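Local coordinates for protein HI1317 (Haemophilus influenzae, PDB 1JOV) that probably interconverts the alpha and beta anomers of D-glucose 6-phosphate, at residues A[33-45]-A[88-100]. Residues are numbered along the deposited sequence; the frame is centred on the assembly and turned at random.
With SO4 (sulfate ion), chain B.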
ATOM      1  N   ALA A  33       7.447  -9.028  -8.129  1.00 23.49           N
ATOM      2  CA  ALA A  33       7.125  -7.822  -7.381  1.00 18.09           C
ATOM      3  C   ALA A  33       7.937  -6.663  -7.919  1.00 20.22           C
ATOM      4  O   ALA A  33       8.965  -6.880  -8.546  1.00 21.93           O
ATOM      5  CB  ALA A  33       7.401  -8.024  -5.898  1.00 22.35           C
ATOM      6  N   LYS A  34       7.502  -5.441  -7.700  1.00 17.86           N
ATOM      7  CA  LYS A  34       8.247  -4.281  -8.051  1.00 17.42           C
ATOM      8  C   LYS A  34       8.109  -3.333  -6.889  1.00 16.46           C
ATOM      9  O   LYS A  34       7.002  -3.120  -6.324  1.00 16.33           O
ATOM     10  CB  LYS A  34       7.677  -3.648  -9.321  1.00 22.78           C
ATOM     11  CG  LYS A  34       7.871  -4.508 -10.607  1.00 22.78           C
ATOM     12  CD  LYS A  34       7.357  -3.706 -11.853  1.00 29.40           C
ATOM     13  CE  LYS A  34       7.584  -4.469 -13.201  1.00 30.89           C
ATOM     14  NZ  LYS A  34       6.569  -5.562 -13.306  1.00 40.05           N
ATOM     15  N   ILE A  35       9.231  -2.777  -6.521  1.00 18.08           N
ATOM     16  CA  ILE A  35       9.253  -1.862  -5.359  1.00 16.02           C
ATOM     17  C   ILE A  35       9.971  -0.569  -5.737  1.00 18.23           C
ATOM     18  O   ILE A  35      11.170  -0.569  -6.055  1.00 17.77           O
ATOM     19  CB  ILE A  35      10.018  -2.448  -4.143  1.00 17.28           C
ATOM     20  CG1 ILE A  35       9.418  -3.839  -3.794  1.00 18.54           C
ATOM     21  CG2 ILE A  35       9.924  -1.431  -2.919  1.00 17.67           C
ATOM     22  CD1 ILE A  35      10.005  -5.139  -4.484  1.00 19.32           C
ATOM     23  N   SER A  36       9.287   0.551  -5.698  1.00 19.01           N
ATOM     24  CA  SER A  36       9.947   1.791  -6.006  1.00 21.31           C
ATOM     25  C   SER A  36      10.844   2.170  -4.791  1.00 20.44           C
ATOM     26  O   SER A  36      10.402   2.201  -3.620  1.00 17.36           O
ATOM     27  CB  SER A  36       8.886   2.890  -6.131  1.00 18.37           C
ATOM     28  OG  SER A  36       9.448   4.160  -5.885  1.00 19.27           O
ATOM     29  N   LEU A  37      12.074   2.579  -5.025  1.00 15.67           N
ATOM     30  CA  LEU A  37      12.899   3.043  -3.872  1.00 14.29           C
ATOM     31  C   LEU A  37      12.393   4.412  -3.329  1.00 14.89           C
ATOM     32  O   LEU A  37      12.621   4.759  -2.168  1.00 18.25           O
ATOM     33  CB  LEU A  37      14.367   3.125  -4.280  1.00 19.70           C
ATOM     34  CG  LEU A  37      15.087   1.823  -4.644  1.00 16.59           C
ATOM     35  CD1 LEU A  37      16.599   2.046  -4.650  1.00 20.15           C
ATOM     36  CD2 LEU A  37      14.710   0.702  -3.678  1.00 19.98           C
ATOM     37  N   GLN A  38      11.664   5.134  -4.189  1.00 16.19           N
ATOM     38  CA  GLN A  38      11.054   6.351  -3.727  1.00 19.55           C
ATOM     39  C   GLN A  38       9.872   5.851  -2.851  1.00 15.04           C
ATOM     40  O   GLN A  38       8.962   5.189  -3.351  1.00 17.40           O
ATOM     41  CB  GLN A  38      10.520   7.274  -4.801  1.00 21.03           C
ATOM     42  CG  GLN A  38       9.705   8.420  -4.223  1.00 17.94           C
ATOM     43  CD  GLN A  38       9.181   9.340  -5.289  1.00 22.87           C
ATOM     44  OE1 GLN A  38       9.961  10.018  -5.954  1.00 22.60           O
ATOM     45  NE2 GLN A  38       7.917   9.529  -5.630  1.00 23.43           N
ATOM     46  N   GLY A  39       9.886   6.189  -1.597  1.00 16.39           N
ATOM     47  CA  GLY A  39       8.785   5.836  -0.670  1.00 15.58           C
ATOM     48  C   GLY A  39       8.806   4.328  -0.276  1.00 15.44           C
ATOM     49  O   GLY A  39       7.779   3.860   0.287  1.00 14.92           O
ATOM     50  N   ALA A  40       9.888   3.616  -0.563  1.00 15.12           N
ATOM     51  CA  ALA A  40       9.935   2.150  -0.322  1.00 16.54           C
ATOM     52  C   ALA A  40       8.570   1.597  -0.695  1.00 17.70           C
ATOM     53  O   ALA A  40       7.916   0.888   0.128  1.00 14.42           O
ATOM     54  CB  ALA A  40      10.239   1.909   1.185  1.00 16.61           C
ATOM     55  N   GLN A  41       8.092   1.881  -1.906  1.00 13.10           N
ATOM     56  CA  GLN A  41       6.717   1.647  -2.231  1.00 13.87           C
ATOM     57  C   GLN A  41       6.455   0.416  -3.082  1.00 17.86           C
ATOM     58  O   GLN A  41       6.854   0.353  -4.252  1.00 14.87           O
ATOM     59  CB  GLN A  41       6.116   2.887  -2.895  1.00 13.49           C
ATOM     60  CG  GLN A  41       4.661   2.879  -3.045  1.00 14.95           C
ATOM     61  CD  GLN A  41       4.162   4.282  -3.388  1.00 15.52           C
ATOM     62  OE1 GLN A  41       4.708   5.295  -2.964  1.00 16.84           O
ATOM     63  NE2 GLN A  41       3.009   4.289  -4.120  1.00 16.45           N
ATOM     64  N   LEU A  42       5.980  -0.672  -2.486  1.00 15.80           N
ATOM     65  CA  LEU A  42       5.599  -1.834  -3.312  1.00 15.60           C
ATOM     66  C   LEU A  42       4.520  -1.402  -4.361  1.00 16.36           C
ATOM     67  O   LEU A  42       3.483  -0.802  -3.973  1.00 15.67           O
ATOM     68  CB  LEU A  42       4.987  -2.846  -2.335  1.00 16.98           C
ATOM     69  CG  LEU A  42       4.565  -4.184  -2.981  1.00 16.80           C
ATOM     70  CD1 LEU A  42       5.666  -5.035  -3.707  1.00 19.10           C
ATOM     71  CD2 LEU A  42       3.892  -5.042  -1.874  1.00 18.84           C
ATOM     72  N   ILE A  43       4.853  -1.489  -5.651  1.00 15.14           N
ATOM     73  CA  ILE A  43       3.844  -1.181  -6.661  1.00 18.51           C
ATOM     74  C   ILE A  43       3.242  -2.293  -7.490  1.00 22.76           C
ATOM     75  O   ILE A  43       2.282  -2.042  -8.246  1.00 19.90           O
ATOM     76  CB  ILE A  43       4.431  -0.057  -7.577  1.00 19.50           C
ATOM     77  CG1 ILE A  43       5.802  -0.457  -8.115  1.00 22.38           C
ATOM     78  CG2 ILE A  43       4.536   1.196  -6.698  1.00 21.72           C
ATOM     79  CD1 ILE A  43       6.289   0.427  -9.288  1.00 22.56           C
ATOM     80  N   SER A  44       3.798  -3.494  -7.339  1.00 16.74           N
ATOM     81  CA  SER A  44       3.239  -4.655  -8.058  1.00 20.91           C
ATOM     82  C   SER A  44       3.558  -5.915  -7.241  1.00 15.71           C
ATOM     83  O   SER A  44       4.635  -6.026  -6.656  1.00 17.88           O
ATOM     84  CB  SER A  44       3.932  -4.787  -9.403  1.00 22.12           C
ATOM     85  OG  SER A  44       3.566  -5.995 -10.099  1.00 26.08           O
ATOM     86  N   TRP A  45       2.608  -6.790  -7.189  1.00 19.67           N
ATOM     87  CA  TRP A  45       2.869  -8.076  -6.528  1.00 18.37           C
ATOM     88  C   TRP A  45       1.985  -9.131  -7.178  1.00 23.65           C
ATOM     89  O   TRP A  45       0.769  -9.034  -7.105  1.00 22.16           O
ATOM     90  CB  TRP A  45       2.739  -8.033  -4.973  1.00 19.99           C
ATOM     91  CG  TRP A  45       2.831  -9.399  -4.398  1.00 20.90           C
ATOM     92  CD1 TRP A  45       3.863 -10.294  -4.515  1.00 25.51           C
ATOM     93  CD2 TRP A  45       1.825 -10.046  -3.601  1.00 19.81           C
ATOM     94  NE1 TRP A  45       3.577 -11.441  -3.804  1.00 28.98           N
ATOM     95  CE2 TRP A  45       2.286 -11.349  -3.332  1.00 26.00           C
ATOM     96  CE3 TRP A  45       0.553  -9.687  -3.163  1.00 23.05           C
ATOM     97  CZ2 TRP A  45       1.555 -12.234  -2.545  1.00 27.89           C
ATOM     98  CZ3 TRP A  45      -0.197 -10.588  -2.403  1.00 28.94           C
ATOM     99  CH2 TRP A  45       0.304 -11.857  -2.157  1.00 27.50           C
ATOM    100  N   HIS A  88      -0.290  13.436   3.574  1.00 21.28           N
ATOM    101  CA  HIS A  88       0.307  12.114   3.869  1.00 25.54           C
ATOM    102  C   HIS A  88       1.754  12.107   4.216  1.00 29.35           C
ATOM    103  O   HIS A  88       2.379  11.020   4.221  1.00 23.86           O
ATOM    104  CB  HIS A  88       0.019  11.128   2.744  1.00 23.14           C
ATOM    105  CG  HIS A  88      -1.398  10.734   2.692  1.00 23.55           C
ATOM    106  ND1 HIS A  88      -2.122  10.289   3.783  1.00 31.73           N
ATOM    107  CD2 HIS A  88      -2.251  10.718   1.642  1.00 19.46           C
ATOM    108  CE1 HIS A  88      -3.359  10.019   3.396  1.00 25.28           C
ATOM    109  NE2 HIS A  88      -3.457  10.290   2.098  1.00 28.20           N
ATOM    110  N   GLY A  89       2.335  13.275   4.512  1.00 22.49           N
ATOM    111  CA  GLY A  89       3.701  13.290   5.007  1.00 19.33           C
ATOM    112  C   GLY A  89       4.778  13.155   3.932  1.00 21.66           C
ATOM    113  O   GLY A  89       4.482  13.344   2.757  1.00 25.54           O
ATOM    114  N   THR A  90       6.030  12.875   4.347  1.00 19.66           N
ATOM    115  CA  THR A  90       7.141  12.966   3.413  1.00 19.16           C
ATOM    116  C   THR A  90       7.719  11.623   3.060  1.00 23.11           C
ATOM    117  O   THR A  90       8.524  11.493   2.138  1.00 22.32           O
ATOM    118  CB  THR A  90       8.275  13.833   4.041  1.00 25.19           C
ATOM    119  OG1 THR A  90       8.655  13.263   5.307  1.00 26.77           O
ATOM    120  CG2 THR A  90       7.777  15.288   4.464  1.00 27.11           C
ATOM    121  N   ALA A  91       7.335  10.607   3.792  1.00 18.26           N
ATOM    122  CA  ALA A  91       7.895   9.318   3.504  1.00 19.36           C
ATOM    123  C   ALA A  91       7.753   8.865   2.027  1.00 14.30           C
ATOM    124  O   ALA A  91       8.664   8.267   1.475  1.00 17.03           O
ATOM    125  CB  ALA A  91       7.256   8.265   4.408  1.00 19.43           C
ATOM    126  N   ARG A  92       6.619   9.166   1.424  1.00 14.91           N
ATOM    127  CA  ARG A  92       6.320   8.555   0.152  1.00 13.97           C
ATOM    128  C   ARG A  92       6.960   9.339  -1.043  1.00 23.10           C
ATOM    129  O   ARG A  92       6.879   8.880  -2.184  1.00 20.83           O
ATOM    130  CB  ARG A  92       4.808   8.509  -0.010  1.00 15.72           C
ATOM    131  CG  ARG A  92       4.122   9.903  -0.168  1.00 20.31           C
ATOM    132  CD  ARG A  92       2.655   9.710  -0.345  1.00 18.18           C
ATOM    133  NE  ARG A  92       1.982  11.030  -0.442  1.00 21.36           N
ATOM    134  CZ  ARG A  92       0.807  11.269  -1.030  1.00 23.33           C
ATOM    135  NH1 ARG A  92       0.102  10.319  -1.574  1.00 26.19           N
ATOM    136  NH2 ARG A  92       0.314  12.543  -0.985  1.00 25.22           N
ATOM    137  N   ILE A  93       7.522  10.483  -0.695  1.00 18.14           N
ATOM    138  CA  ILE A  93       8.256  11.335  -1.642  1.00 21.50           C
ATOM    139  C   ILE A  93       9.756  11.454  -1.476  1.00 27.92           C
ATOM    140  O   ILE A  93      10.383  12.325  -2.100  1.00 27.59           O
ATOM    141  CB  ILE A  93       7.615  12.719  -1.685  1.00 19.51           C
ATOM    142  CG1 ILE A  93       7.578  13.364  -0.342  1.00 21.91           C
ATOM    143  CG2 ILE A  93       6.313  12.534  -2.334  1.00 26.82           C
ATOM    144  CD1 ILE A  93       7.222  14.983  -0.386  1.00 30.62           C
ATOM    145  N   ARG A  94      10.346  10.613  -0.619  1.00 17.05           N
ATOM    146  CA  ARG A  94      11.754  10.600  -0.289  1.00 14.89           C
ATOM    147  C   ARG A  94      12.355   9.202  -0.682  1.00 17.58           C
ATOM    148  O   ARG A  94      11.619   8.262  -0.778  1.00 20.54           O
ATOM    149  CB  ARG A  94      11.987  10.803   1.190  1.00 20.50           C
ATOM    150  CG  ARG A  94      11.588  12.217   1.666  1.00 25.05           C
ATOM    151  CD  ARG A  94      11.342  12.410   3.234  1.00 23.25           C
ATOM    152  NE  ARG A  94      12.484  12.000   4.030  1.00 26.86           N
ATOM    153  CZ  ARG A  94      12.450  11.783   5.337  1.00 23.38           C
ATOM    154  NH1 ARG A  94      11.300  11.924   6.018  1.00 20.89           N
ATOM    155  NH2 ARG A  94      13.582  11.404   5.972  1.00 28.15           N
ATOM    156  N   LEU A  95      13.591   9.190  -1.119  1.00 17.90           N
ATOM    157  CA  LEU A  95      14.244   7.967  -1.545  1.00 19.47           C
ATOM    158  C   LEU A  95      14.625   7.212  -0.267  1.00 17.16           C
ATOM    159  O   LEU A  95      15.266   7.758   0.633  1.00 21.57           O
ATOM    160  CB  LEU A  95      15.626   8.243  -2.232  1.00 20.18           C
ATOM    161  CG  LEU A  95      15.316   8.563  -3.662  1.00 29.46           C
ATOM    162  CD1 LEU A  95      16.545   9.260  -4.322  1.00 28.33           C
ATOM    163  CD2 LEU A  95      15.006   7.291  -4.333  1.00 29.67           C
ATOM    164  N   TRP A  96      14.268   5.951  -0.263  1.00 15.85           N
ATOM    165  CA  TRP A  96      14.767   5.004   0.758  1.00 17.59           C
ATOM    166  C   TRP A  96      15.930   4.157   0.184  1.00 20.02           C
ATOM    167  O   TRP A  96      16.058   4.041  -1.063  1.00 20.58           O
ATOM    168  CB  TRP A  96      13.626   4.101   1.166  1.00 16.15           C
ATOM    169  CG  TRP A  96      12.442   4.787   1.801  1.00 13.09           C
ATOM    170  CD1 TRP A  96      11.666   5.891   1.346  1.00 17.96           C
ATOM    171  CD2 TRP A  96      11.772   4.312   2.994  1.00 15.81           C
ATOM    172  NE1 TRP A  96      10.657   6.122   2.241  1.00 19.99           N
ATOM    173  CE2 TRP A  96      10.714   5.166   3.257  1.00 15.74           C
ATOM    174  CE3 TRP A  96      12.049   3.285   3.894  1.00 15.12           C
ATOM    175  CZ2 TRP A  96       9.814   4.966   4.297  1.00 15.40           C
ATOM    176  CZ3 TRP A  96      11.185   3.071   5.003  1.00 16.38           C
ATOM    177  CH2 TRP A  96      10.094   3.965   5.230  1.00 15.95           C
ATOM    178  N   GLN A  97      16.649   3.465   1.057  1.00 17.78           N
ATOM    179  CA  GLN A  97      17.705   2.579   0.619  1.00 17.47           C
ATOM    180  C   GLN A  97      17.319   1.124   0.886  1.00 17.41           C
ATOM    181  O   GLN A  97      16.660   0.816   1.847  1.00 21.82           O
ATOM    182  CB  GLN A  97      18.986   2.885   1.377  1.00 21.41           C
ATOM    183  CG  GLN A  97      19.688   4.191   0.889  1.00 25.85           C
ATOM    184  CD  GLN A  97      18.904   5.421   1.263  1.00 21.61           C
ATOM    185  OE1 GLN A  97      18.660   6.339   0.399  1.00 24.42           O
ATOM    186  NE2 GLN A  97      18.485   5.506   2.518  1.00 19.86           N
ATOM    187  N   LEU A  98      17.767   0.218  -0.003  1.00 16.12           N
ATOM    188  CA  LEU A  98      17.578  -1.234   0.207  1.00 15.83           C
ATOM    189  C   LEU A  98      18.728  -1.642   1.144  1.00 18.56           C
ATOM    190  O   LEU A  98      19.930  -1.572   0.768  1.00 18.89           O
ATOM    191  CB  LEU A  98      17.727  -1.941  -1.115  1.00 17.47           C
ATOM    192  CG  LEU A  98      17.693  -3.474  -1.018  1.00 18.61           C
ATOM    193  CD1 LEU A  98      16.303  -4.011  -0.697  1.00 19.21           C
ATOM    194  CD2 LEU A  98      18.166  -4.061  -2.374  1.00 23.98           C
ATOM    195  N   SER A  99      18.408  -1.965   2.396  1.00 16.11           N
ATOM    196  CA  SER A  99      19.455  -2.253   3.366  1.00 16.79           C
ATOM    197  C   SER A  99      19.701  -3.743   3.537  1.00 18.75           C
ATOM    198  O   SER A  99      20.700  -4.172   4.099  1.00 24.03           O
ATOM    199  CB  SER A  99      18.999  -1.627   4.681  1.00 18.30           C
ATOM    200  OG  SER A  99      17.710  -1.996   4.966  1.00 21.52           O
ATOM    201  N   HIS A 100      18.769  -4.534   3.094  1.00 21.29           N
ATOM    202  CA  HIS A 100      18.945  -5.973   3.150  1.00 21.63           C
ATOM    203  C   HIS A 100      18.076  -6.754   2.224  1.00 20.73           C
ATOM    204  O   HIS A 100      16.922  -6.450   1.972  1.00 20.25           O
ATOM    205  CB  HIS A 100      18.656  -6.365   4.586  1.00 35.52           C
ATOM    206  CG  HIS A 100      18.424  -7.814   4.800  1.00 27.33           C
ATOM    207  ND1 HIS A 100      19.458  -8.719   4.825  1.00 30.52           N
ATOM    208  CD2 HIS A 100      17.291  -8.521   5.079  1.00 39.56           C
ATOM    209  CE1 HIS A 100      18.981  -9.921   5.101  1.00 46.64           C
ATOM    210  NE2 HIS A 100      17.673  -9.824   5.296  1.00 31.25           N
TER
HETATM  211  S   SO4 B 280      -2.945  12.302  -2.762  1.00 53.11           S
HETATM  212  O1  SO4 B 280      -2.359  10.990  -2.959  1.00 39.79           O
HETATM  213  O2  SO4 B 280      -3.622  12.237  -1.502  1.00 43.29           O
HETATM  214  O3  SO4 B 280      -3.889  12.662  -3.843  1.00 45.87           O
HETATM  215  O4  SO4 B 280      -1.911  13.300  -2.822  1.00 39.75           O
HETATM  216  O   HOH W   1       5.776   7.512  -4.112  1.00 22.47           O
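One face of the W96 indole is laid against G39 and A40, the last two residues of the type II beta turn from L37 to A40: A40 CB sits 3.7 Å from the centroid of the five-membered ring in a CH-pi contact, the carbonyl carbon of G39 lies over the same face, and both are offset toward the rim. At the indole edge, R94 O lies in plane, and NE1 donates to A91 O at 3.0 Å, which, with the packing over the face, restrains the ring's rotation. The R92 guanidinium has H88 CB over one face and a sulfate at its edge, NH1 reaching O1 almost straight (175°) and NH2 reaching O4. Two backbone bonds, W96 N to L37 O and G39 N to R94 O, both 2.8 Å, flank the Q38–L95 pair and form a single beta bridge. A water donates to Q41 OE1 and R92 O, while Q41 NE2 bonds G71 O and I69 O. The sulfate, also bound by R70, is probably from the crystallisation liquor but may mark the substrate phosphate site. Here the 31-36/41-47 hairpin of the five-stranded antiparallel sheet meets the loop leading into 97-104, outermost in the eight-stranded sheet of this galactose mutarotase-like fold; W96 also touches F137 of strand 133-139.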